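Local structure of glypican-1 (4YWT) at residues T101-F106 and Q224-A229; G127-L132 and A323-Q328; C271-K276 and N437-E442; C278-A283 and D430-Q435. The protein carries heparan sulfate chains at the cell surface, binding alpha-4(V) collagen through them and taking part in Schwann cell myelination. The protein carries 3 engineered substitutions. One frame throughout, in Å; residues are numbered along the deposited sequence.

Contact 1: residues T101-F106 and Q224-A229; sequences TQLRSF and QGLGVA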
loop_
_atom_site.group_PDB
_atom_site.type_symbol
_atom_site.label_atom_id
_atom_site.label_comp_id
_atom_site.label_asym_id
_atom_site.label_seq_id
_atom_site.Cartn_x
_atom_site.Cartn_y
_atom_site.Cartn_z
ATOM N N THR A 101 -0.318 5.211 7.514
ATOM C CA THR A 101 -0.871 4.887 8.827
ATOM C C THR A 101 -0.927 3.374 9.039
ATOM O O THR A 101 -0.598 2.881 10.126
ATOM C CB THR A 101 -2.280 5.483 9.028
ATOM O OG1 THR A 101 -3.180 4.939 8.055
ATOM C CG2 THR A 101 -2.241 6.997 8.900
ATOM N N GLN A 102 -1.328 2.641 8.001
ATOM C CA GLN A 102 -1.305 1.179 8.077
ATOM C C GLN A 102 0.094 0.659 8.418
ATOM O O GLN A 102 0.265 -0.171 9.324
ATOM C CB GLN A 102 -1.784 0.559 6.762
ATOM C CG GLN A 102 -3.278 0.694 6.516
ATOM C CD GLN A 102 -4.108 -0.051 7.546
ATOM O OE1 GLN A 102 -3.663 -1.046 8.118
ATOM N NE2 GLN A 102 -5.323 0.429 7.787
ATOM N N LEU A 103 1.087 1.166 7.693
ATOM C CA LEU A 103 2.473 0.752 7.874
ATOM C C LEU A 103 2.946 0.979 9.309
ATOM O O LEU A 103 3.454 0.056 9.964
ATOM C CB LEU A 103 3.380 1.502 6.896
ATOM C CG LEU A 103 4.854 1.101 6.886
ATOM C CD1 LEU A 103 4.971 -0.398 6.731
ATOM C CD2 LEU A 103 5.591 1.811 5.764
ATOM N N ARG A 104 2.769 2.209 9.786
ATOM C CA ARG A 104 3.135 2.556 11.157
ATOM C C ARG A 104 2.451 1.628 12.157
ATOM O O ARG A 104 3.104 1.063 13.040
ATOM C CB ARG A 104 2.775 4.011 11.460
ATOM N N SER A 105 1.140 1.459 11.995
ATOM C CA SER A 105 0.358 0.610 12.890
ATOM C C SER A 105 0.904 -0.816 12.972
ATOM O O SER A 105 1.172 -1.320 14.066
ATOM C CB SER A 105 -1.107 0.578 12.447
ATOM O OG SER A 105 -1.722 1.840 12.637
ATOM N N PHE A 106 1.078 -1.460 11.821
ATOM C CA PHE A 106 1.523 -2.852 11.813
ATOM C C PHE A 106 2.960 -3.022 12.303
ATOM O O PHE A 106 3.241 -3.922 13.099
ATOM C CB PHE A 106 1.374 -3.456 10.417
ATOM C CG PHE A 106 0.001 -3.993 10.141
ATOM C CD1 PHE A 106 -0.993 -3.168 9.633
ATOM C CD2 PHE A 106 -0.302 -5.320 10.401
ATOM C CE1 PHE A 106 -2.260 -3.660 9.383
ATOM C CE2 PHE A 106 -1.567 -5.819 10.154
ATOM C CZ PHE A 106 -2.548 -4.986 9.643
ATOM N N GLN A 224 6.792 -4.874 4.561
ATOM C CA GLN A 224 7.555 -4.535 3.362
ATOM C C GLN A 224 6.638 -4.172 2.196
ATOM O O GLN A 224 6.896 -3.214 1.466
ATOM C CB GLN A 224 8.464 -5.698 2.963
ATOM C CG GLN A 224 9.933 -5.485 3.285
ATOM C CD GLN A 224 10.745 -6.760 3.161
ATOM O OE1 GLN A 224 10.215 -7.817 2.814
ATOM N NE2 GLN A 224 12.040 -6.667 3.439
ATOM N N GLY A 225 5.568 -4.946 2.034
ATOM C CA GLY A 225 4.577 -4.687 1.005
ATOM C C GLY A 225 3.905 -3.339 1.180
ATOM O O GLY A 225 3.734 -2.590 0.211
ATOM N N LEU A 226 3.517 -3.024 2.414
ATOM C CA LEU A 226 2.937 -1.711 2.693
ATOM C C LEU A 226 3.909 -0.597 2.310
ATOM O O LEU A 226 3.523 0.396 1.671
ATOM C CB LEU A 226 2.546 -1.589 4.167
ATOM C CG LEU A 226 1.335 -2.409 4.614
ATOM C CD1 LEU A 226 1.187 -2.352 6.123
ATOM C CD2 LEU A 226 0.072 -1.913 3.926
ATOM N N GLY A 227 5.173 -0.773 2.690
ATOM C CA GLY A 227 6.204 0.190 2.336
ATOM C C GLY A 227 6.341 0.394 0.835
ATOM O O GLY A 227 6.411 1.530 0.348
ATOM N N VAL A 228 6.365 -0.713 0.098
ATOM C CA VAL A 228 6.503 -0.666 -1.352
ATOM C C VAL A 228 5.312 0.039 -1.992
ATOM O O VAL A 228 5.495 0.901 -2.844
ATOM C CB VAL A 228 6.649 -2.079 -1.958
ATOM C CG1 VAL A 228 6.384 -2.051 -3.462
ATOM C CG2 VAL A 228 8.029 -2.642 -1.660
ATOM N N ALA A 229 4.099 -0.318 -1.576
ATOM C CA ALA A 229 2.903 0.342 -2.097
ATOM C C ALA A 229 2.966 1.848 -1.847
ATOM O O ALA A 229 2.686 2.658 -2.746
ATOM C CB ALA A 229 1.651 -0.249 -1.469
#

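Contact 2: residues G127-L132 and A323-Q328; sequences GAFGEL and AINALQ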
loop_
_atom_site.group_PDB
_atom_site.type_symbol
_atom_site.label_atom_id
_atom_site.label_comp_id
_atom_site.label_asym_id
_atom_site.label_seq_id
_atom_site.Cartn_x
_atom_site.Cartn_y
_atom_site.Cartn_z
ATOM N N GLY A 127 10.326 -16.013 38.859
ATOM C CA GLY A 127 9.459 -16.647 39.834
ATOM C C GLY A 127 9.196 -18.107 39.514
ATOM O O GLY A 127 9.188 -18.957 40.404
ATOM N N ALA A 128 8.994 -18.398 38.233
ATOM C CA ALA A 128 8.596 -19.732 37.798
ATOM C C ALA A 128 9.759 -20.718 37.744
ATOM O O ALA A 128 9.563 -21.920 37.921
ATOM C CB ALA A 128 7.922 -19.652 36.433
ATOM N N PHE A 129 10.966 -20.216 37.500
ATOM C CA PHE A 129 12.106 -21.092 37.246
ATOM C C PHE A 129 13.345 -20.738 38.068
ATOM O O PHE A 129 14.236 -21.570 38.242
ATOM C CB PHE A 129 12.453 -21.069 35.756
ATOM C CG PHE A 129 11.280 -21.344 34.858
ATOM C CD1 PHE A 129 10.606 -22.552 34.928
ATOM C CD2 PHE A 129 10.853 -20.394 33.944
ATOM C CE1 PHE A 129 9.525 -22.807 34.104
ATOM C CE2 PHE A 129 9.775 -20.644 33.117
ATOM C CZ PHE A 129 9.110 -21.852 33.197
ATOM N N GLY A 130 13.407 -19.505 38.565
ATOM C CA GLY A 130 14.509 -19.082 39.411
ATOM C C GLY A 130 15.866 -19.015 38.730
ATOM O O GLY A 130 16.030 -18.361 37.695
ATOM N N GLU A 131 16.841 -19.696 39.326
ATOM C CA GLU A 131 18.217 -19.685 38.835
ATOM C C GLU A 131 18.325 -20.286 37.438
ATOM O O GLU A 131 19.262 -19.982 36.697
ATOM C CB GLU A 131 19.135 -20.435 39.802
ATOM N N LEU A 132 17.369 -21.143 37.091
ATOM C CA LEU A 132 17.298 -21.716 35.753
ATOM C C LEU A 132 17.234 -20.616 34.701
ATOM O O LEU A 132 17.918 -20.679 33.679
ATOM C CB LEU A 132 16.085 -22.636 35.617
ATOM C CG LEU A 132 16.226 -24.074 36.109
ATOM C CD1 LEU A 132 15.093 -24.924 35.563
ATOM C CD2 LEU A 132 17.575 -24.655 35.719
ATOM N N ALA A 323 9.009 -25.358 27.085
ATOM C CA ALA A 323 10.232 -26.122 26.855
ATOM C C ALA A 323 11.005 -26.334 28.154
ATOM O O ALA A 323 11.491 -27.437 28.426
ATOM C CB ALA A 323 11.107 -25.423 25.834
ATOM N N ILE A 324 11.112 -25.278 28.954
ATOM C CA ILE A 324 11.834 -25.364 30.219
ATOM C C ILE A 324 11.124 -26.293 31.209
ATOM O O ILE A 324 11.766 -27.135 31.847
ATOM C CB ILE A 324 12.027 -23.971 30.848
ATOM C CG1 ILE A 324 13.007 -23.153 30.003
ATOM C CG2 ILE A 324 12.546 -24.088 32.271
ATOM C CD1 ILE A 324 13.273 -21.765 30.538
ATOM N N ASN A 325 9.806 -26.144 31.326
ATOM C CA ASN A 325 9.004 -27.063 32.133
ATOM C C ASN A 325 9.237 -28.514 31.716
ATOM O O ASN A 325 9.474 -29.395 32.559
ATOM C CB ASN A 325 7.516 -26.725 32.022
ATOM C CG ASN A 325 7.060 -25.728 33.070
ATOM O OD1 ASN A 325 6.927 -26.068 34.247
ATOM N ND2 ASN A 325 6.810 -24.494 32.649
ATOM N N ALA A 326 9.179 -28.746 30.407
ATOM C CA ALA A 326 9.429 -30.067 29.841
ATOM C C ALA A 326 10.794 -30.605 30.262
ATOM O O ALA A 326 10.905 -31.754 30.699
ATOM C CB ALA A 326 9.325 -30.021 28.326
ATOM N N LEU A 327 11.825 -29.772 30.137
ATOM C CA LEU A 327 13.170 -30.170 30.541
ATOM C C LEU A 327 13.207 -30.572 32.007
ATOM O O LEU A 327 13.762 -31.616 32.361
ATOM C CB LEU A 327 14.178 -29.047 30.296
ATOM C CG LEU A 327 15.593 -29.436 30.736
ATOM C CD1 LEU A 327 16.225 -30.402 29.741
ATOM C CD2 LEU A 327 16.473 -28.218 30.948
ATOM N N GLN A 328 12.614 -29.735 32.855
ATOM C CA GLN A 328 12.546 -30.018 34.284
ATOM C C GLN A 328 11.913 -31.370 34.572
ATOM O O GLN A 328 12.492 -32.192 35.280
ATOM C CB GLN A 328 11.768 -28.932 35.021
ATOM C CG GLN A 328 12.623 -27.809 35.570
ATOM C CD GLN A 328 11.784 -26.683 36.132
ATOM O OE1 GLN A 328 10.605 -26.547 35.800
ATOM N NE2 GLN A 328 12.376 -25.885 37.009
#

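Contact 3: residues C271-K276 and N437-E442; sequences CRNVLK and NNPEVE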
loop_
_atom_site.group_PDB
_atom_site.type_symbol
_atom_site.label_atom_id
_atom_site.label_comp_id
_atom_site.label_asym_id
_atom_site.label_seq_id
_atom_site.Cartn_x
_atom_site.Cartn_y
_atom_site.Cartn_z
ATOM N N CYS A 271 -15.885 13.291 -20.018
ATOM C CA CYS A 271 -14.900 13.490 -18.960
ATOM C C CYS A 271 -14.079 12.228 -18.714
ATOM O O CYS A 271 -12.860 12.289 -18.529
ATOM C CB CYS A 271 -15.603 13.925 -17.670
ATOM S SG CYS A 271 -14.517 14.215 -16.256
ATOM N N ARG A 272 -14.755 11.084 -18.725
ATOM C CA ARG A 272 -14.107 9.812 -18.447
ATOM C C ARG A 272 -13.159 9.394 -19.563
ATOM O O ARG A 272 -12.094 8.849 -19.293
ATOM C CB ARG A 272 -15.150 8.723 -18.207
ATOM C CG ARG A 272 -15.347 8.403 -16.737
ATOM C CD ARG A 272 -16.736 7.867 -16.464
ATOM N NE ARG A 272 -17.384 8.599 -15.380
ATOM C CZ ARG A 272 -18.665 8.468 -15.052
ATOM N NH1 ARG A 272 -19.169 9.174 -14.050
ATOM N NH2 ARG A 272 -19.442 7.632 -15.725
ATOM N N ASN A 273 -13.538 9.645 -20.811
ATOM C CA ASN A 273 -12.635 9.362 -21.921
ATOM C C ASN A 273 -11.420 10.276 -21.872
ATOM O O ASN A 273 -10.287 9.835 -22.103
ATOM C CB ASN A 273 -13.352 9.499 -23.261
ATOM C CG ASN A 273 -13.901 8.179 -23.760
ATOM O OD1 ASN A 273 -13.850 7.171 -23.056
ATOM N ND2 ASN A 273 -14.421 8.173 -24.980
ATOM N N VAL A 274 -11.656 11.544 -21.549
ATOM C CA VAL A 274 -10.559 12.497 -21.414
ATOM C C VAL A 274 -9.564 12.052 -20.343
ATOM O O VAL A 274 -8.364 11.956 -20.606
ATOM C CB VAL A 274 -11.065 13.909 -21.071
ATOM C CG1 VAL A 274 -9.894 14.827 -20.753
ATOM C CG2 VAL A 274 -11.892 14.469 -22.217
ATOM N N LEU A 275 -10.061 11.767 -19.143
ATOM C CA LEU A 275 -9.176 11.391 -18.043
ATOM C C LEU A 275 -8.525 10.027 -18.261
ATOM O O LEU A 275 -7.388 9.810 -17.847
ATOM C CB LEU A 275 -9.928 11.409 -16.711
ATOM C CG LEU A 275 -10.370 12.797 -16.237
ATOM C CD1 LEU A 275 -10.817 12.758 -14.785
ATOM C CD2 LEU A 275 -9.254 13.814 -16.429
ATOM N N LYS A 276 -9.238 9.112 -18.913
ATOM C CA LYS A 276 -8.653 7.825 -19.281
ATOM C C LYS A 276 -7.517 8.032 -20.270
ATOM O O LYS A 276 -6.538 7.288 -20.264
ATOM C CB LYS A 276 -9.702 6.882 -19.873
ATOM C CG LYS A 276 -10.485 6.098 -18.832
ATOM C CD LYS A 276 -11.484 5.157 -19.481
ATOM C CE LYS A 276 -12.249 4.364 -18.435
ATOM N NZ LYS A 276 -12.833 3.113 -18.994
ATOM N N ASN A 437 -7.034 4.673 -29.929
ATOM C CA ASN A 437 -8.184 5.225 -30.644
ATOM C C ASN A 437 -8.959 6.325 -29.913
ATOM O O ASN A 437 -10.004 6.759 -30.397
ATOM C CB ASN A 437 -9.145 4.099 -31.023
ATOM C CG ASN A 437 -8.621 3.254 -32.166
ATOM O OD1 ASN A 437 -7.772 3.698 -32.940
ATOM N ND2 ASN A 437 -9.127 2.032 -32.282
ATOM N N ASN A 438 -8.476 6.750 -28.747
ATOM C CA ASN A 438 -9.202 7.725 -27.928
ATOM C C ASN A 438 -9.500 9.011 -28.702
ATOM O O ASN A 438 -8.585 9.717 -29.125
ATOM C CB ASN A 438 -8.403 8.045 -26.658
ATOM C CG ASN A 438 -9.214 8.811 -25.620
ATOM O OD1 ASN A 438 -9.955 9.740 -25.943
ATOM N ND2 ASN A 438 -9.067 8.423 -24.359
ATOM N N PRO A 439 -10.795 9.316 -28.883
ATOM C CA PRO A 439 -11.253 10.453 -29.690
ATOM C C PRO A 439 -10.915 11.809 -29.076
ATOM O O PRO A 439 -10.628 12.760 -29.801
ATOM C CB PRO A 439 -12.771 10.250 -29.749
ATOM C CG PRO A 439 -13.093 9.485 -28.511
ATOM C CD PRO A 439 -11.919 8.573 -28.286
ATOM N N GLU A 440 -10.977 11.894 -27.752
ATOM C CA GLU A 440 -10.733 13.152 -27.056
ATOM C C GLU A 440 -9.250 13.459 -26.879
ATOM O O GLU A 440 -8.820 14.601 -27.040
ATOM C CB GLU A 440 -11.435 13.137 -25.699
ATOM C CG GLU A 440 -12.895 12.701 -25.771
ATOM C CD GLU A 440 -13.672 13.385 -26.889
ATOM O OE1 GLU A 440 -13.416 14.576 -27.170
ATOM O OE2 GLU A 440 -14.546 12.726 -27.489
ATOM N N VAL A 441 -8.474 12.437 -26.537
ATOM C CA VAL A 441 -7.046 12.607 -26.306
ATOM C C VAL A 441 -6.252 11.744 -27.273
ATOM O O VAL A 441 -6.542 10.559 -27.432
ATOM C CB VAL A 441 -6.651 12.232 -24.863
ATOM C CG1 VAL A 441 -5.237 12.708 -24.557
ATOM C CG2 VAL A 441 -7.643 12.808 -23.869
ATOM N N GLU A 442 -5.237 12.319 -27.904
ATOM C CA GLU A 442 -4.409 11.527 -28.797
ATOM C C GLU A 442 -3.140 11.130 -28.065
ATOM O O GLU A 442 -2.277 11.958 -27.772
ATOM C CB GLU A 442 -4.090 12.285 -30.087
ATOM C CG GLU A 442 -4.655 11.606 -31.329
ATOM C CD GLU A 442 -4.342 12.351 -32.610
ATOM O OE1 GLU A 442 -5.278 12.920 -33.209
ATOM O OE2 GLU A 442 -3.163 12.360 -33.023
#

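Contact 4: residues C278-A283 and D430-Q435; sequences CLANQA and DGLANQ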
loop_
_atom_site.group_PDB
_atom_site.type_symbol
_atom_site.label_atom_id
_atom_site.label_comp_id
_atom_site.label_asym_id
_atom_site.label_seq_id
_atom_site.Cartn_x
_atom_site.Cartn_y
_atom_site.Cartn_z
ATOM N N CYS A 278 -5.694 10.874 -20.294
ATOM C CA CYS A 278 -4.661 11.546 -19.514
ATOM C C CYS A 278 -3.949 10.614 -18.539
ATOM O O CYS A 278 -2.751 10.754 -18.298
ATOM C CB CYS A 278 -5.263 12.720 -18.737
ATOM S SG CYS A 278 -5.941 14.038 -19.766
ATOM N N LEU A 279 -4.689 9.663 -17.979
ATOM C CA LEU A 279 -4.166 8.839 -16.895
ATOM C C LEU A 279 -3.974 7.381 -17.302
ATOM O O LEU A 279 -4.164 6.473 -16.494
ATOM C CB LEU A 279 -5.097 8.924 -15.685
ATOM C CG LEU A 279 -5.467 10.341 -15.237
ATOM C CD1 LEU A 279 -6.390 10.298 -14.029
ATOM C CD2 LEU A 279 -4.217 11.158 -14.939
ATOM N N ALA A 280 -3.589 7.164 -18.554
ATOM C CA ALA A 280 -3.389 5.816 -19.075
ATOM C C ALA A 280 -2.175 5.138 -18.440
ATOM O O ALA A 280 -2.241 3.975 -18.011
ATOM C CB ALA A 280 -3.241 5.861 -20.585
ATOM N N ASN A 281 -1.068 5.873 -18.387
ATOM C CA ASN A 281 0.165 5.362 -17.799
ATOM C C ASN A 281 -0.037 4.943 -16.352
ATOM O O ASN A 281 0.397 3.865 -15.951
ATOM C CB ASN A 281 1.279 6.405 -17.893
ATOM C CG ASN A 281 1.915 6.450 -19.267
ATOM O OD1 ASN A 281 2.749 5.612 -19.604
ATOM N ND2 ASN A 281 1.520 7.431 -20.069
ATOM N N GLN A 282 -0.704 5.795 -15.578
ATOM C CA GLN A 282 -1.040 5.466 -14.199
ATOM C C GLN A 282 -1.914 4.218 -14.150
ATOM O O GLN A 282 -1.789 3.394 -13.245
ATOM C CB GLN A 282 -1.759 6.635 -13.515
ATOM C CG GLN A 282 -0.890 7.858 -13.262
ATOM C CD GLN A 282 -0.864 8.818 -14.437
ATOM O OE1 GLN A 282 -1.240 8.464 -15.554
ATOM N NE2 GLN A 282 -0.424 10.046 -14.185
ATOM N N ALA A 283 -2.792 4.081 -15.140
ATOM C CA ALA A 283 -3.712 2.952 -15.199
ATOM C C ALA A 283 -3.001 1.652 -15.575
ATOM O O ALA A 283 -3.536 0.563 -15.367
ATOM C CB ALA A 283 -4.840 3.241 -16.181
ATOM N N ASP A 430 -9.287 0.637 -20.096
ATOM C CA ASP A 430 -8.223 1.178 -19.258
ATOM C C ASP A 430 -6.842 0.763 -19.752
ATOM O O ASP A 430 -6.665 -0.337 -20.275
ATOM C CB ASP A 430 -8.414 0.738 -17.806
ATOM C CG ASP A 430 -9.831 0.954 -17.316
ATOM O OD1 ASP A 430 -10.246 2.125 -17.189
ATOM O OD2 ASP A 430 -10.529 -0.049 -17.056
ATOM N N GLY A 431 -5.870 1.656 -19.597
ATOM C CA GLY A 431 -4.495 1.352 -19.956
ATOM C C GLY A 431 -4.018 2.074 -21.199
ATOM O O GLY A 431 -4.822 2.497 -22.029
ATOM N N LEU A 432 -2.700 2.216 -21.315
ATOM C CA LEU A 432 -2.085 2.969 -22.404
ATOM C C LEU A 432 -2.501 2.462 -23.778
ATOM O O LEU A 432 -2.946 3.240 -24.622
ATOM C CB LEU A 432 -0.560 2.924 -22.280
ATOM C CG LEU A 432 0.226 3.856 -23.203
ATOM C CD1 LEU A 432 -0.104 5.304 -22.894
ATOM C CD2 LEU A 432 1.717 3.605 -23.065
ATOM N N ALA A 433 -2.363 1.156 -23.991
ATOM C CA ALA A 433 -2.659 0.542 -25.281
ATOM C C ALA A 433 -4.092 0.815 -25.731
ATOM O O ALA A 433 -4.345 1.041 -26.915
ATOM C CB ALA A 433 -2.404 -0.958 -25.222
ATOM N N ASN A 434 -5.022 0.808 -24.782
ATOM C CA ASN A 434 -6.433 1.023 -25.087
ATOM C C ASN A 434 -6.772 2.459 -25.483
ATOM O O ASN A 434 -7.915 2.753 -25.829
ATOM C CB ASN A 434 -7.296 0.615 -23.891
ATOM C CG ASN A 434 -7.509 -0.881 -23.812
ATOM O OD1 ASN A 434 -7.676 -1.549 -24.832
ATOM N ND2 ASN A 434 -7.505 -1.417 -22.596
ATOM N N GLN A 435 -5.785 3.347 -25.436
ATOM C CA GLN A 435 -6.017 4.755 -25.743
ATOM C C GLN A 435 -5.553 5.142 -27.141
ATOM O O GLN A 435 -5.528 6.325 -27.483
ATOM C CB GLN A 435 -5.322 5.648 -24.714
ATOM C CG GLN A 435 -5.642 5.300 -23.276
ATOM C CD GLN A 435 -7.130 5.190 -23.019
ATOM O OE1 GLN A 435 -7.915 6.026 -23.469
ATOM N NE2 GLN A 435 -7.527 4.151 -22.289
#

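Contact 1: residues T101-F106 and Q224-A229
Leu103 and Leu226 reach across this helix pair with different first torsions: Leu103 turns CG away from its backbone N (chi1 -175°), whereas Leu226 turns CG away from its carbonyl carbon (chi1 -71°). The two side chains pass alongside one another, pointing opposite ways; Leu103 CD1 meets the base of Leu226, while Leu103 CD2 and Leu226 CD1 come down on backbone carbons. Leu103 CD1 lies 3.7 Å from Leu226 CB, and its second methyl, Leu103 CD2, rests 3.8 Å from Gly227 CA. Gly227 has no side chain, and its bare backbone forms part of the surface that receives this leucine. In return, Leu226 CD1 settles 3.8 Å from Leu103 CA, while Leu226 CD2 approaches Gln102 CB at 4.2 Å. Phe106, one turn beyond Gln102, adds an oblique contact from its CD1 to Leu226 CD1 at 4.2 Å. The contact is van der Waals packing, chiefly of leucine methyls, with Leu226 the most extensively covered residue of the twelve. The two short helical segments run nearly antiparallel, at 158°, with their axes 9.2 Å apart at closest approach. They join the long helix 70-129 to helix 204-236 near the middle of the elongated, mainly helical glypican core. Helix 373-387 packs on Gln102 and Phe106, whose ring also meets that of Phe222, while helix 450-471 touches Gln224 and Val228 through Met462.

Contact 2: residues G127-L132 and A323-Q328
Phe129 and Ile324, whose CA atoms are 8.2 Å apart, face each other where helix 70-129 gives way to helix 131-134 through Gly130, a residue of positive phi (66°) that occupies the N-cap position of the second helix. The phenylalanine ring is sandwiched: its own neighbour Ala128 places CB over the centre of one face, and Ile324 comes to the opposite face with CG2, offset toward the rim. This methyl makes a CH-pi contact, 3.9 Å from Ile324 CG2 to the centroid of the Phe129 ring. At the ring edge stands the Asn325 amide, its plane steeply inclined to the ring at 68°; Asn325 ND2, hydrogen-bonded to Ala321 O in its own helix, packs there 3.5 Å from Phe129 CE1. Gln328 stretches out beyond CG and spans both aromatic and leucine: its OE1 lies near the ring plane, 4.1 Å from Phe129 CD1, and its NE2 packs closely, 3.2 Å from Leu132 CD1. The same leucine methyl, Leu132 CD1, touches Ile324 CG2 at 4.2 Å. Phe125 meets the Phe129 ring edge-to-face. This surface contact, centred about 44 Å from the chain's centre, joins the end of the long helix 70-129 and the short helix 131-134 to helix 316-328. Helix 158-177 packs beside it, touching Leu132 and Leu327 through Leu173 and Ala323 through Trp166, and the loop residues Pro200 and Phe201 touch Leu327.

Contact 3: residues C271-K276 and N437-E442
The flat carboxamide of Asn438 meets Asn273 with its nitrogen edge: ND2 donates to the Asn273 backbone O at 2.9 Å, almost straight at 172°, and the acceptor lies close to the amide plane. The oxygen end of the same amide forms an Asx turn, extended to an Asx motif, in the loop 437-442. Asn438 OD1 accepts Glu440 N at 3.0 Å in the plane of its C=O, and Val441 N at 3.1 Å from well above that plane (63°). With CG turned away from its backbone N (chi1 -168°), Asn438 thus curls the loop with one end of its amide and ties it to helix 268-278 with the other; ND2 is shared with Gln435 OE1. These bonds should fix the amide's rotation. The Asn273 side chain runs roughly at right angles to that of Pro439, ND2 coming 4.0 Å from Pro439 CG. Its polar atoms are engaged by the backbone of Met428 and Glu426. Next to these polar groups, Val274 and the aliphatic part of Glu440 cross at about a right angle, Val274 CG2 lying 3.8 Å from Glu440 CB, and the Glu440 carboxylate goes on to Tyr423. Helix 243-253 covers Val274 and Val441 with Ala248, while Cys271 bonds to Cys400 on the far side of the helix. Val441 CG2 lies 3.4 Å from the carbonyl oxygen Val274 O, and 4.3 Å from the methyl Val274 CG1.

Contact 4: residues C278-A283 and D430-Q435
Ala280 is the first residue of 278-283 to touch Leu432, just after Cys278, which is tied by a disulfide to Cys245, and Leu279, where the preceding helix leaves helical geometry. The Ala280 methyl is the centre of the contact. Ala280 CB lies 3.6 Å from Leu432 CA and equally near Gln435 CG, and it also reaches Leu432 CD1 at 3.9 Å. Asn281 points its CB away but brings its amide back alongside Leu432, the two side chains running the same way; Asn281 ND2 sits 3.9 Å from Leu432 CD1. The amide is held from outside, Asn281 OD1 accepting from Asp449 N. Ala283, one turn after Ala280, sets CB against the backbone of Gly431, 3.9 Å from Gly431 N. Gly431 has a positive phi (108°), and the carbonyls of Asp430 and Gly431 are both bonded from within the loop: Asn434 ND2 donates to Asp430 O at 2.7 Å, and Gln435 NE2 to Gly431 O at 3.2 Å. The bent Gln435 chain (chi2 -51°) brings its amide back over the turn, with OE1 taken by Asn438. Leu432 N donates to Asp284 OD1, a further tie to the chain that follows the helix. The loop residues Gly431 and Leu432, with Gln435 at the end of the 3-10 turn (433-435), lie against a short, weakly bonded helix within the disulfide-linked region of the glypican fold.

How the contacts relate
Contacts 3 and 4 form one continuous region, their centres 10 Å apart: helices 268-278 and 280-283 follow each other in the chain, and both receive the loop between strand 420-421 and helix 450-471. Gln435 and Asn438 bridge the two contacts, and Lys276 and Asp430 make a long, weak ion pair between them. A bound calcium ion lies about 6 Å from the side chain of Asn438, and one about 8 Å from that of Gln435. Contacts 1 and 2 both use helix 70-129, with centres 38 Å apart. The centres of contacts 2 and 3 are about 71 Å apart, on opposite sides of the chain's centre; contact 1 is near that centre, and the Phe106 side chain is about 11 Å from an N-acetylglucosamine of the glycan on Asn115.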